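Local coordinates for protein serine protease (Arthrobacter nicotinovorans, PDB 3WY8) that probably cleaves peptide bonds as a secreted trypsin-like serine protease with keratin-degrading activity, at residues G114-G122 / Y204-Y213; V1-I11 / E139-T147. All blocks are in the same frame, centred on the assembly; numbering follows the deposited sequence.

Interaction 1 (G114-G122 / Y204-Y213); sequences GVQFNAARG and YWGTVIQSTY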
loop_
_atom_site.group_PDB
_atom_site.type_symbol
_atom_site.label_atom_id
_atom_site.label_comp_id
_atom_site.label_asym_id
_atom_site.label_seq_id
_atom_site.Cartn_x
_atom_site.Cartn_y
_atom_site.Cartn_z
ATOM N N GLY A 114 12.159 4.130 3.703
ATOM C CA GLY A 114 13.054 3.547 2.712
ATOM C C GLY A 114 12.385 2.349 2.064
ATOM O O GLY A 114 11.465 1.753 2.642
ATOM N N VAL A 115 12.833 2.009 0.859
ATOM C CA VAL A 115 12.299 0.858 0.126
ATOM C C VAL A 115 13.386 -0.156 -0.212
ATOM O O VAL A 115 14.565 0.196 -0.312
ATOM C CB VAL A 115 11.543 1.279 -1.172
ATOM C CG1 VAL A 115 10.236 1.973 -0.828
ATOM C CG2 VAL A 115 12.413 2.163 -2.071
ATOM N N GLN A 116 12.978 -1.414 -0.374
ATOM C CA GLN A 116 13.866 -2.485 -0.811
ATOM C C GLN A 116 13.235 -3.263 -1.954
ATOM O O GLN A 116 12.031 -3.541 -1.936
ATOM C CB GLN A 116 14.181 -3.453 0.334
ATOM C CG GLN A 116 15.006 -2.870 1.473
ATOM C CD GLN A 116 16.443 -2.550 1.090
ATOM O OE1 GLN A 116 16.985 -3.094 0.122
ATOM N NE2 GLN A 116 17.073 -1.671 1.864
ATOM N N PHE A 117 14.061 -3.603 -2.941
ATOM C CA PHE A 117 13.655 -4.455 -4.055
ATOM C C PHE A 117 14.647 -5.596 -4.207
ATOM O O PHE A 117 15.784 -5.503 -3.729
ATOM C CB PHE A 117 13.565 -3.645 -5.357
ATOM C CG PHE A 117 12.643 -2.467 -5.262
ATOM C CD1 PHE A 117 11.274 -2.623 -5.451
ATOM C CD2 PHE A 117 13.143 -1.203 -4.957
ATOM C CE1 PHE A 117 10.410 -1.525 -5.349
ATOM C CE2 PHE A 117 12.296 -0.108 -4.851
ATOM C CZ PHE A 117 10.929 -0.266 -5.043
ATOM N N ASN A 118 14.201 -6.674 -4.851
ATOM C CA ASN A 118 15.044 -7.836 -5.140
ATOM C C ASN A 118 15.681 -8.429 -3.888
ATOM O O ASN A 118 16.841 -8.846 -3.900
ATOM C CB ASN A 118 16.095 -7.477 -6.198
ATOM C CG ASN A 118 15.502 -6.693 -7.339
ATOM O OD1 ASN A 118 14.594 -7.172 -8.023
ATOM N ND2 ASN A 118 15.975 -5.462 -7.527
ATOM N N ALA A 119 14.898 -8.456 -2.809
ATOM C CA ALA A 119 15.334 -9.008 -1.534
ATOM C C ALA A 119 15.006 -10.497 -1.457
ATOM O O ALA A 119 14.397 -11.061 -2.371
ATOM C CB ALA A 119 14.681 -8.254 -0.381
ATOM N N ALA A 120 15.418 -11.128 -0.365
ATOM C CA ALA A 120 15.156 -12.547 -0.149
ATOM C C ALA A 120 13.663 -12.839 0.013
ATOM O O ALA A 120 12.900 -11.982 0.458
ATOM C CB ALA A 120 15.907 -13.021 1.072
ATOM N N ARG A 121 13.267 -14.056 -0.355
ATOM C CA ARG A 121 11.931 -14.573 -0.052
ATOM C C ARG A 121 11.971 -15.192 1.340
ATOM O O ARG A 121 12.975 -15.788 1.722
ATOM C CB ARG A 121 11.525 -15.635 -1.074
ATOM C CG ARG A 121 11.417 -15.120 -2.504
ATOM C CD ARG A 121 10.892 -16.195 -3.448
ATOM N NE ARG A 121 9.502 -16.549 -3.163
ATOM C CZ ARG A 121 8.441 -15.852 -3.570
ATOM N NH1 ARG A 121 8.587 -14.747 -4.296
ATOM N NH2 ARG A 121 7.220 -16.263 -3.246
ATOM N N GLY A 122 10.894 -15.042 2.101
ATOM C CA GLY A 122 10.803 -15.674 3.416
ATOM C C GLY A 122 11.262 -14.817 4.579
ATOM O O GLY A 122 11.536 -15.335 5.665
ATOM N N TYR A 204 5.807 -10.007 -4.541
ATOM C CA TYR A 204 7.248 -9.909 -4.431
ATOM C C TYR A 204 7.713 -8.609 -5.079
ATOM O O TYR A 204 7.360 -8.315 -6.222
ATOM C CB TYR A 204 7.923 -11.103 -5.109
ATOM C CG TYR A 204 9.425 -11.015 -5.043
ATOM C CD1 TYR A 204 10.104 -11.327 -3.866
ATOM C CD2 TYR A 204 10.166 -10.589 -6.146
ATOM C CE1 TYR A 204 11.485 -11.229 -3.788
ATOM C CE2 TYR A 204 11.553 -10.490 -6.082
ATOM C CZ TYR A 204 12.202 -10.813 -4.901
ATOM O OH TYR A 204 13.572 -10.721 -4.837
ATOM N N TRP A 205 8.492 -7.826 -4.341
ATOM C CA TRP A 205 9.009 -6.573 -4.877
ATOM C C TRP A 205 10.292 -6.808 -5.668
ATOM O O TRP A 205 11.400 -6.779 -5.122
ATOM C CB TRP A 205 9.174 -5.531 -3.768
ATOM C CG TRP A 205 7.921 -4.722 -3.553
ATOM C CD1 TRP A 205 6.642 -5.074 -3.896
ATOM C CD2 TRP A 205 7.832 -3.428 -2.952
ATOM N NE1 TRP A 205 5.768 -4.076 -3.551
ATOM C CE2 TRP A 205 6.471 -3.055 -2.964
ATOM C CE3 TRP A 205 8.771 -2.548 -2.399
ATOM C CZ2 TRP A 205 6.025 -1.832 -2.447
ATOM C CZ3 TRP A 205 8.327 -1.330 -1.887
ATOM C CH2 TRP A 205 6.968 -0.984 -1.917
ATOM N N GLY A 206 10.111 -7.057 -6.964
ATOM C CA GLY A 206 11.213 -7.379 -7.857
ATOM C C GLY A 206 11.510 -6.282 -8.855
ATOM O O GLY A 206 11.190 -5.122 -8.628
ATOM N N THR A 207 12.131 -6.657 -9.971
ATOM C CA THR A 207 12.606 -5.674 -10.946
ATOM C C THR A 207 11.488 -4.899 -11.648
ATOM O O THR A 207 11.667 -3.727 -11.969
ATOM C CB THR A 207 13.519 -6.325 -12.005
ATOM O OG1 THR A 207 12.879 -7.497 -12.527
ATOM C CG2 THR A 207 14.864 -6.703 -11.385
ATOM N N VAL A 208 10.353 -5.552 -11.892
ATOM C CA VAL A 208 9.224 -4.898 -12.570
ATOM C C VAL A 208 8.649 -3.784 -11.687
ATOM O O VAL A 208 8.489 -2.641 -12.128
ATOM C CB VAL A 208 8.132 -5.917 -12.979
ATOM C CG1 VAL A 208 6.899 -5.210 -13.535
ATOM C CG2 VAL A 208 8.687 -6.917 -14.010
ATOM N N ILE A 209 8.371 -4.120 -10.428
ATOM C CA ILE A 209 7.850 -3.143 -9.476
ATOM C C ILE A 209 8.897 -2.050 -9.186
ATOM O O ILE A 209 8.553 -0.869 -9.063
ATOM C CB ILE A 209 7.305 -3.848 -8.202
ATOM C CG1 ILE A 209 6.053 -4.659 -8.574
ATOM C CG2 ILE A 209 7.008 -2.839 -7.096
ATOM C CD1 ILE A 209 5.537 -5.625 -7.488
ATOM N N GLN A 210 10.169 -2.443 -9.119
ATOM C CA GLN A 210 11.266 -1.488 -8.953
ATOM C C GLN A 210 11.285 -0.449 -10.074
ATOM O O GLN A 210 11.454 0.742 -9.820
ATOM C CB GLN A 210 12.611 -2.210 -8.895
ATOM C CG GLN A 210 13.793 -1.284 -8.660
ATOM C CD GLN A 210 15.103 -2.029 -8.572
ATOM O OE1 GLN A 210 15.290 -3.058 -9.217
ATOM N NE2 GLN A 210 16.021 -1.512 -7.763
ATOM N N SER A 211 11.117 -0.909 -11.313
ATOM C CA SER A 211 11.087 -0.006 -12.467
ATOM C C SER A 211 9.933 0.998 -12.390
ATOM O O SER A 211 10.092 2.169 -12.760
ATOM C CB SER A 211 11.031 -0.801 -13.772
ATOM O OG SER A 211 12.280 -1.422 -14.029
ATOM N N THR A 212 8.781 0.542 -11.896
ATOM C CA THR A 212 7.628 1.421 -11.697
ATOM C C THR A 212 7.929 2.452 -10.617
ATOM O O THR A 212 7.622 3.631 -10.778
ATOM C CB THR A 212 6.347 0.624 -11.350
ATOM O OG1 THR A 212 6.107 -0.356 -12.367
ATOM C CG2 THR A 212 5.141 1.548 -11.276
ATOM N N TYR A 213 8.543 2.004 -9.523
ATOM C CA TYR A 213 8.964 2.911 -8.461
ATOM C C TYR A 213 9.918 3.985 -9.002
ATOM O O TYR A 213 9.756 5.173 -8.707
ATOM C CB TYR A 213 9.609 2.140 -7.300
ATOM C CG TYR A 213 10.422 3.027 -6.390
ATOM C CD1 TYR A 213 9.801 3.846 -5.448
ATOM C CD2 TYR A 213 11.812 3.070 -6.493
ATOM C CE1 TYR A 213 10.546 4.679 -4.622
ATOM C CE2 TYR A 213 12.567 3.900 -5.675
ATOM C CZ TYR A 213 11.928 4.702 -4.742
ATOM O OH TYR A 213 12.677 5.524 -3.930
HETATM O O HOH W 1 17.850 -3.706 -6.039
HETATM O O HOH W 2 12.097 -8.018 -2.672
#

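Interaction 2 (V1-I11 / E139-T147); sequences VNQSETPVKHI and ESLKSCSGT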
loop_
_atom_site.group_PDB
_atom_site.type_symbol
_atom_site.label_atom_id
_atom_site.label_comp_id
_atom_site.label_asym_id
_atom_site.label_seq_id
_atom_site.Cartn_x
_atom_site.Cartn_y
_atom_site.Cartn_z
ATOM N N VAL A 1 1.372 -11.402 14.795
ATOM C CA VAL A 1 0.375 -10.934 15.798
ATOM C C VAL A 1 -0.444 -9.756 15.261
ATOM O O VAL A 1 0.077 -8.899 14.548
ATOM C CB VAL A 1 1.046 -10.588 17.161
ATOM C CG1 VAL A 1 1.961 -9.386 17.044
ATOM C CG2 VAL A 1 -0.007 -10.362 18.234
ATOM N N ASN A 2 -1.729 -9.740 15.609
ATOM C CA ASN A 2 -2.645 -8.688 15.189
ATOM C C ASN A 2 -2.839 -7.671 16.306
ATOM O O ASN A 2 -3.175 -8.036 17.437
ATOM C CB ASN A 2 -3.995 -9.287 14.791
ATOM C CG ASN A 2 -3.868 -10.399 13.762
ATOM O OD1 ASN A 2 -3.077 -10.308 12.821
ATOM N ND2 ASN A 2 -4.664 -11.450 13.928
ATOM N N GLN A 3 -2.626 -6.399 15.995
ATOM C CA GLN A 3 -2.768 -5.354 17.010
ATOM C C GLN A 3 -3.293 -4.028 16.481
ATOM O O GLN A 3 -3.231 -3.749 15.277
ATOM C CB GLN A 3 -1.468 -5.161 17.808
ATOM C CG GLN A 3 -0.224 -4.904 16.990
ATOM C CD GLN A 3 1.073 -5.148 17.768
ATOM O OE1 GLN A 3 1.171 -4.848 18.954
ATOM N NE2 GLN A 3 2.074 -5.684 17.085
ATOM N N SER A 4 -3.830 -3.229 17.398
ATOM C CA SER A 4 -4.179 -1.847 17.120
ATOM C C SER A 4 -2.927 -0.992 17.254
ATOM O O SER A 4 -2.063 -1.270 18.092
ATOM C CB SER A 4 -5.261 -1.367 18.089
ATOM O OG SER A 4 -6.455 -2.116 17.926
ATOM N N GLU A 5 -2.836 0.040 16.423
ATOM C CA GLU A 5 -1.648 0.883 16.331
ATOM C C GLU A 5 -2.008 2.360 16.444
ATOM O O GLU A 5 -3.006 2.804 15.871
ATOM C CB GLU A 5 -0.953 0.656 14.982
ATOM C CG GLU A 5 -0.427 -0.758 14.759
ATOM C CD GLU A 5 0.826 -1.065 15.569
ATOM O OE1 GLU A 5 1.451 -0.126 16.111
ATOM O OE2 GLU A 5 1.186 -2.253 15.659
ATOM N N THR A 6 -1.200 3.129 17.175
ATOM C CA THR A 6 -1.352 4.583 17.129
ATOM C C THR A 6 -0.948 5.043 15.735
ATOM O O THR A 6 -0.133 4.375 15.084
ATOM C CB THR A 6 -0.500 5.333 18.179
ATOM O OG1 THR A 6 0.870 4.938 18.062
ATOM C CG2 THR A 6 -1.006 5.050 19.568
ATOM N N PRO A 7 -1.520 6.169 15.268
ATOM C CA PRO A 7 -1.219 6.646 13.923
ATOM C C PRO A 7 0.281 6.796 13.686
ATOM O O PRO A 7 1.025 7.203 14.586
ATOM C CB PRO A 7 -1.903 8.014 13.878
ATOM C CG PRO A 7 -3.027 7.891 14.850
ATOM C CD PRO A 7 -2.478 7.056 15.957
ATOM N N VAL A 8 0.709 6.440 12.483
ATOM C CA VAL A 8 2.102 6.561 12.084
ATOM C C VAL A 8 2.133 7.625 11.000
ATOM O O VAL A 8 1.371 7.561 10.031
ATOM C CB VAL A 8 2.658 5.210 11.570
ATOM C CG1 VAL A 8 4.056 5.372 10.953
ATOM C CG2 VAL A 8 2.684 4.175 12.702
ATOM N N LYS A 9 3.008 8.612 11.185
ATOM C CA LYS A 9 3.033 9.816 10.366
ATOM C C LYS A 9 3.013 9.529 8.864
ATOM O O LYS A 9 2.257 10.155 8.120
ATOM C CB LYS A 9 4.270 10.650 10.719
ATOM C CG LYS A 9 4.021 12.143 10.692
ATOM C CD LYS A 9 5.256 12.939 11.134
ATOM C CE LYS A 9 5.561 12.749 12.618
ATOM N NZ LYS A 9 6.732 13.570 13.062
ATOM N N HIS A 10 3.827 8.567 8.436
ATOM C CA HIS A 10 4.014 8.296 7.012
ATOM C C HIS A 10 3.008 7.301 6.408
ATOM O O HIS A 10 2.915 7.180 5.185
ATOM C CB HIS A 10 5.463 7.859 6.719
ATOM C CG HIS A 10 5.941 6.710 7.554
ATOM N ND1 HIS A 10 5.645 5.398 7.256
ATOM C CD2 HIS A 10 6.709 6.676 8.670
ATOM C CE1 HIS A 10 6.206 4.605 8.154
ATOM N NE2 HIS A 10 6.863 5.357 9.019
ATOM N N ILE A 11 2.261 6.606 7.266
ATOM C CA ILE A 11 1.249 5.640 6.816
ATOM C C ILE A 11 -0.117 6.318 6.784
ATOM O O ILE A 11 -0.487 7.029 7.722
ATOM C CB ILE A 11 1.173 4.392 7.738
ATOM C CG1 ILE A 11 2.553 3.749 7.904
ATOM C CG2 ILE A 11 0.149 3.376 7.196
ATOM C CD1 ILE A 11 2.571 2.547 8.841
ATOM N N GLU A 139 -11.579 3.101 10.426
ATOM C CA GLU A 139 -11.283 4.392 11.034
ATOM C C GLU A 139 -9.914 4.504 11.705
ATOM O O GLU A 139 -9.487 5.606 12.058
ATOM C CB GLU A 139 -12.399 4.776 12.009
ATOM C CG GLU A 139 -13.709 5.116 11.306
ATOM C CD GLU A 139 -13.593 6.373 10.466
ATOM O OE1 GLU A 139 -13.755 7.473 11.022
ATOM O OE2 GLU A 139 -13.343 6.264 9.249
ATOM N N SER A 140 -9.230 3.378 11.880
ATOM C CA SER A 140 -7.990 3.368 12.661
ATOM C C SER A 140 -6.942 2.402 12.119
ATOM O O SER A 140 -7.272 1.417 11.458
ATOM C CB SER A 140 -8.284 3.066 14.135
ATOM O OG SER A 140 -8.872 1.788 14.278
ATOM N N LEU A 141 -5.680 2.699 12.416
ATOM C CA LEU A 141 -4.552 1.892 11.958
ATOM C C LEU A 141 -4.432 0.574 12.728
ATOM O O LEU A 141 -4.487 0.557 13.959
ATOM C CB LEU A 141 -3.251 2.692 12.107
ATOM C CG LEU A 141 -1.989 2.107 11.471
ATOM C CD1 LEU A 141 -2.111 2.058 9.946
ATOM C CD2 LEU A 141 -0.781 2.928 11.892
ATOM N N LYS A 142 -4.259 -0.518 11.983
ATOM C CA LYS A 142 -4.044 -1.845 12.551
ATOM C C LYS A 142 -2.790 -2.452 11.949
ATOM O O LYS A 142 -2.274 -1.950 10.946
ATOM C CB LYS A 142 -5.243 -2.765 12.276
ATOM C CG LYS A 142 -6.600 -2.180 12.664
ATOM C CD LYS A 142 -6.706 -1.901 14.149
ATOM C CE LYS A 142 -8.092 -1.405 14.505
ATOM N NZ LYS A 142 -8.154 -0.940 15.928
ATOM N N SER A 143 -2.299 -3.523 12.567
ATOM C CA SER A 143 -1.146 -4.233 12.024
ATOM C C SER A 143 -1.264 -5.749 12.138
ATOM O O SER A 143 -2.072 -6.273 12.916
ATOM C CB SER A 143 0.151 -3.750 12.680
ATOM O OG SER A 143 0.212 -4.130 14.044
ATOM N N CYS A 144 -0.464 -6.430 11.324
ATOM C CA CYS A 144 -0.246 -7.867 11.403
ATOM C C CYS A 144 1.253 -8.101 11.317
ATOM O O CYS A 144 1.991 -7.244 10.832
ATOM C CB CYS A 144 -0.905 -8.576 10.225
ATOM S SG CYS A 144 -2.688 -8.451 10.144
ATOM N N SER A 145 1.708 -9.261 11.776
ATOM C CA SER A 145 3.120 -9.604 11.659
ATOM C C SER A 145 3.330 -11.107 11.523
ATOM O O SER A 145 2.518 -11.909 11.999
ATOM C CB SER A 145 3.917 -9.050 12.845
ATOM O OG SER A 145 3.570 -9.720 14.043
ATOM N N GLY A 146 4.417 -11.480 10.861
ATOM C CA GLY A 146 4.804 -12.881 10.770
ATOM C C GLY A 146 5.893 -13.136 9.753
ATOM O O GLY A 146 6.440 -12.204 9.156
ATOM N N THR A 147 6.203 -14.413 9.565
ATOM C CA THR A 147 7.199 -14.838 8.594
ATOM C C THR A 147 6.495 -15.122 7.276
ATOM O O THR A 147 5.484 -15.831 7.241
ATOM C CB THR A 147 7.959 -16.089 9.093
ATOM O OG1 THR A 147 8.644 -15.771 10.312
ATOM C CG2 THR A 147 8.970 -16.581 8.051
HETATM O O HOH W 3 -0.549 -11.411 12.507
HETATM O O HOH W 4 1.401 -6.587 14.506
#

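Interaction 1 (G114-G122 / Y204-Y213)
The backbone O of Trp-205 is gripped from two directions: Asn-118 N donates to it at 2.8 Å in a nearly straight bond lying in the carbonyl plane, and a water that also accepts from Ala-119 N donates to it. Beside this, Tyr-204 OH gives its proton to a lone pair of Ala-119 O at 2.6 Å, the oxygen lying at the ring's edge in its plane. Trp-205 centres an inverse gamma turn just before Gly-206, the N-cap of the helix. At the helix's first turns, Asn-118 ND2 donates to Gln-210 OE1 at 3.0 Å; the bond lies in the asparagine amide plane but reaches the glutamine oxygen from above its carbonyl plane, the two amides being turned 59° apart.

Phe-117 sits between Trp-205 and Tyr-213 in an aromatic cluster. With CG beside the backbone N and anti to the carbonyl carbon (chi1 -56°), its ring is swung in toward the helix, where Gln-210 CA covers one face by a CH-pi contact, 3.8 Å from the ring centroid. The six-membered ring of Trp-205 runs nearly parallel but is slid aside, so the two barely overlap, although Phe-117 CE1 comes within 3.5 Å of Trp-205 CE3. Phe-117 CZ meets Tyr-213 CB at 3.6 Å, and Val-115 CG2 lies over a face of the tyrosine ring.

The loop before strand 124-129 and Trp-205, packed on strand 185-188, belong to the C-terminal barrel side of the chymotrypsin-like fold; the C-terminal helix 207-218 lies against the N-terminal barrel, Tyr-213 meeting Phe-95 of strand 94-98 edge-to-face.

Interaction 2 (V1-I11 / E139-T147)
This is an antiparallel beta pairing in which the N-terminal strand 3-4 lies along strand 142-150 in the sheet of the second, C-terminal beta-barrel of the chymotrypsin-like fold. Gln-3 and Ser-143 form the hydrogen-bonded pair: Ser-143 N donates to Gln-3 O at 2.9 Å, and Gln-3 N returns a bond to Ser-143 O. Ser-4 faces Lys-142 in the non-hydrogen-bonded pair, and on their side of the sheet Lys-142 NZ donates to Ser-4 OG at 2.9 Å.

On the Gln-3 and Ser-143 side, Ser-143 OG donates to the anti lone pair of Glu-5 OE2 at 2.7 Å and accepts from a water that links Gln-3 NE2 and Val-1 O. The bend at chi2 of Glu-5 (-74°) folds its carboxylate back over this serine, and the same oxygen makes a salt bridge to Lys-126. Replacing Glu-5 by alanine would probably leave Lys-126 without this countercharge and the Ser-143 hydroxyl without its acceptor, held by the water alone.

Farther along, Leu-141 fills the apolar end, its CD2 3.8 Å from Val-8 CG2 and its CD1 equally near Ile-11 CG2. Strand 124-129 flanks 142-150, Cys-144 is disulfide-bonded to Cys-164, and Ile-11 begins barrel strand 11-18 while packing on Phe-128 and Phe-176.

In the fold
Both contacts tie a terminal part of the chain to the trypsin-like fold, by different means. Interaction 1 is a surface contact without strand pairing: a loop meets the start of the C-terminal helix through an aromatic cluster bordered by amide and hydroxyl bonds. Interaction 2 is partly buried and built on sheet geometry, with hydroxyl, ammonium and carboxylate groups bonded along the paired strands and a patch of aliphatic side chains around Leu-141 where the pairing ends. The loop of interaction 1 leads into strand 124-129, the neighbour of strand 142-150 in interaction 2, and Gly-122 packs on Thr-147, although the centres are about 22 Å apart. Each also reaches from the C-terminal barrel to the N-terminal one.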